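Local coordinates for putative transcriptional coactivator P15 (PDB 4BG7), which probably binds DNA, as a phage relative of the eukaryotic transcription coactivator PC4 that is implicated in recombination-dependent DNA replication, at residues Ile80-Ser84 with Glu85-Glu89. Sequence-based numbering, arbitrary orientation.
Sequences ILSES and EVLHE
Leu-81 and Val-86 share one of the two backbone bonds of a Schellman motif, here the turn between helix 67-83 and helix 87-98, the two helices that follow the four-stranded antiparallel sheet of this PC4-like chain. The evidence is twofold: Glu-85 has a positive phi, and two bonds run back into the last helical turn. Val-86 N donates to Leu-81 O at 3.0 Å in a nearly straight bond (168° at the hydrogen). Glu-85 N reaches Ser-82 O at 2.7 Å, but more bent, at 141°, and from above the carbonyl plane. Val-86 then serves as N-cap residue of the second helix. A water beside the turn accepts from Leu-87 N at 3.0 Å and gives a weak bond to Ser-82 O, linking the end of one helix to the first turn of the next.

The apolar contacts spread from Leu-81. Leu-81 CD2 meets Val-86 CG1 at 4.0 Å, and Leu-81 CD1 lies 3.8 Å from Leu-87 CD1, the two leucine side chains crossing at about a right angle. With CG anti to the backbone N (chi1 -179°), the Leu-87 side chain turns its branch back over the first helix, where CD1 meets Leu-81. Val-86 CG1 also touches Ser-84 CB at 4.0 Å.

The serine hydroxyls have partners outside the turn. The hydroxyl of Ser-84 is hydrogen-bonded to Tyr-65 of the second subunit, which also packs on Leu-81, and Leu-67 of that subunit lies against Val-86; the turn therefore lies in the contact between the two subunits. Ser-82 OG is hydrogen-bonded to the carbonyl of Thr-78, one turn back, and Leu-87 CD2 sits 3.4 Å from Ser-82 OG.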
ATOM      1  N   ILE A  80       4.498   8.092  -9.862  1.00 29.81           N
ATOM      2  CA  ILE A  80       4.106   7.108 -10.853  1.00 29.93           C
ATOM      3  C   ILE A  80       2.878   7.680 -11.549  1.00 26.63           C
ATOM      4  O   ILE A  80       2.763   7.597 -12.801  1.00 33.41           O
ATOM      5  CB  ILE A  80       3.860   5.682 -10.215  1.00 28.69           C
ATOM      6  CG1 ILE A  80       5.223   5.036  -9.915  1.00 30.99           C
ATOM      7  CG2 ILE A  80       3.000   4.830 -11.166  1.00 28.22           C
ATOM      8  CD1 ILE A  80       5.192   3.778  -9.061  1.00 29.39           C
ATOM      9  N   LEU A  81       1.965   8.258 -10.782  1.00 28.20           N
ATOM     10  CA  LEU A  81       0.769   8.829 -11.370  1.00 29.00           C
ATOM     11  C   LEU A  81       1.079   9.995 -12.316  1.00 31.15           C
ATOM     12  O   LEU A  81       0.430  10.125 -13.383  1.00 32.38           O
ATOM     13  CB  LEU A  81      -0.275   9.213 -10.347  1.00 27.78           C
ATOM     14  CG  LEU A  81      -0.848   8.019  -9.492  1.00 28.55           C
ATOM     15  CD1 LEU A  81      -1.726   8.627  -8.414  1.00 26.91           C
ATOM     16  CD2 LEU A  81      -1.615   7.014 -10.351  1.00 28.95           C
ATOM     17  N   SER A  82       2.021  10.850 -11.920  1.00 33.04           N
ATOM     18  CA  SER A  82       2.472  11.983 -12.793  1.00 32.34           C
ATOM     19  C   SER A  82       3.058  11.523 -14.102  1.00 32.52           C
ATOM     20  O   SER A  82       2.701  12.028 -15.154  1.00 34.81           O
ATOM     21  CB  SER A  82       3.567  12.789 -12.054  1.00 31.86           C
ATOM     22  OG  SER A  82       2.884  13.430 -10.996  1.00 34.93           O
ATOM     23  N   GLU A  83       3.999  10.585 -14.038  1.00 30.60           N
ATOM     24  CA  GLU A  83       4.574   9.999 -15.239  1.00 35.71           C
ATOM     25  C   GLU A  83       3.508   9.370 -16.164  1.00 38.45           C
ATOM     26  O   GLU A  83       3.565   9.499 -17.392  1.00 35.26           O
ATOM     27  CB  GLU A  83       5.634   9.014 -14.863  1.00 39.31           C
ATOM     28  CG  GLU A  83       6.897   9.746 -14.477  1.00 47.51           C
ATOM     29  CD  GLU A  83       7.949   8.822 -13.921  1.00 56.10           C
ATOM     30  OE1 GLU A  83       8.277   7.822 -14.607  1.00 53.73           O
ATOM     31  OE2 GLU A  83       8.434   9.091 -12.789  1.00 71.01           O
ATOM     32  N   SER A  84       2.489   8.763 -15.561  1.00 39.48           N
ATOM     33  CA  SER A  84       1.302   8.336 -16.301  1.00 39.08           C
ATOM     34  C   SER A  84       0.402   9.485 -16.721  1.00 39.13           C
ATOM     35  O   SER A  84      -0.550   9.256 -17.449  1.00 31.60           O
ATOM     36  CB  SER A  84       0.517   7.348 -15.466  1.00 37.59           C
ATOM     37  OG  SER A  84       1.396   6.242 -15.189  1.00 38.59           O
ATOM     38  N   GLU A  85       0.679  10.703 -16.253  1.00 35.27           N
ATOM     39  CA  GLU A  85      -0.119  11.905 -16.612  1.00 36.22           C
ATOM     40  C   GLU A  85      -1.575  11.822 -16.197  1.00 32.22           C
ATOM     41  O   GLU A  85      -2.504  12.383 -16.845  1.00 34.14           O
ATOM     42  CB  GLU A  85       0.020  12.208 -18.137  1.00 39.15           C
ATOM     43  CG  GLU A  85       1.504  12.212 -18.521  1.00 41.20           C
ATOM     44  CD  GLU A  85       1.740  12.603 -19.950  1.00 46.64           C
ATOM     45  OE1 GLU A  85       0.754  12.657 -20.679  1.00 44.31           O
ATOM     46  OE2 GLU A  85       2.888  12.880 -20.320  1.00 48.09           O
ATOM     47  N   VAL A  86      -1.837  11.156 -15.079  1.00 31.85           N
ATOM     48  CA  VAL A  86      -3.206  11.102 -14.577  1.00 28.50           C
ATOM     49  C   VAL A  86      -3.375  11.657 -13.134  1.00 30.07           C
ATOM     50  O   VAL A  86      -4.382  11.482 -12.526  1.00 27.01           O
ATOM     51  CB  VAL A  86      -3.694   9.629 -14.643  1.00 35.01           C
ATOM     52  CG1 VAL A  86      -2.863   8.737 -13.732  1.00 29.45           C
ATOM     53  CG2 VAL A  86      -5.144   9.538 -14.290  1.00 41.22           C
ATOM     54  N   LEU A  87      -2.350  12.252 -12.553  1.00 29.37           N
ATOM     55  CA  LEU A  87      -2.469  12.600 -11.111  1.00 27.38           C
ATOM     56  C   LEU A  87      -3.655  13.479 -10.748  1.00 27.16           C
ATOM     57  O   LEU A  87      -4.415  13.249  -9.754  1.00 25.36           O
ATOM     58  CB  LEU A  87      -1.179  13.216 -10.642  1.00 27.24           C
ATOM     59  CG  LEU A  87      -1.146  13.601  -9.151  1.00 31.92           C
ATOM     60  CD1 LEU A  87      -1.399  12.372  -8.266  1.00 28.87           C
ATOM     61  CD2 LEU A  87       0.237  14.143  -8.932  1.00 29.68           C
ATOM     62  N   HIS A  88      -3.908  14.511 -11.559  1.00 27.93           N
ATOM     63  CA  HIS A  88      -5.063  15.366 -11.262  1.00 26.95           C
ATOM     64  C   HIS A  88      -6.390  14.634 -11.243  1.00 29.71           C
ATOM     65  O   HIS A  88      -7.215  14.875 -10.385  1.00 29.23           O
ATOM     66  CB  HIS A  88      -5.117  16.540 -12.273  1.00 29.48           C
ATOM     67  CG  HIS A  88      -6.338  17.409 -12.123  1.00 26.40           C
ATOM     68  ND1 HIS A  88      -6.315  18.579 -11.467  1.00 27.83           N
ATOM     69  CD2 HIS A  88      -7.658  17.246 -12.605  1.00 29.61           C
ATOM     70  CE1 HIS A  88      -7.541  19.150 -11.491  1.00 28.22           C
ATOM     71  NE2 HIS A  88      -8.378  18.324 -12.189  1.00 28.63           N
ATOM     72  N   GLU A  89      -6.616  13.742 -12.205  1.00 28.58           N
ATOM     73  CA  GLU A  89      -7.904  13.003 -12.275  1.00 32.79           C
ATOM     74  C   GLU A  89      -8.004  12.071 -11.018  1.00 31.15           C
ATOM     75  O   GLU A  89      -9.036  12.049 -10.329  1.00 33.19           O
ATOM     76  CB  GLU A  89      -7.978  12.147 -13.583  1.00 36.94           C
ATOM     77  CG  GLU A  89      -9.320  11.407 -13.830  1.00 46.93           C
ATOM     78  CD  GLU A  89     -10.578  12.256 -13.551  1.00 55.61           C
ATOM     79  OE1 GLU A  89     -10.823  13.255 -14.256  1.00 63.19           O
ATOM     80  OE2 GLU A  89     -11.355  11.931 -12.624  1.00 68.12           O
TER
HETATM   81  O   HOH W   1      -0.129  13.704 -13.977  1.00 29.46           O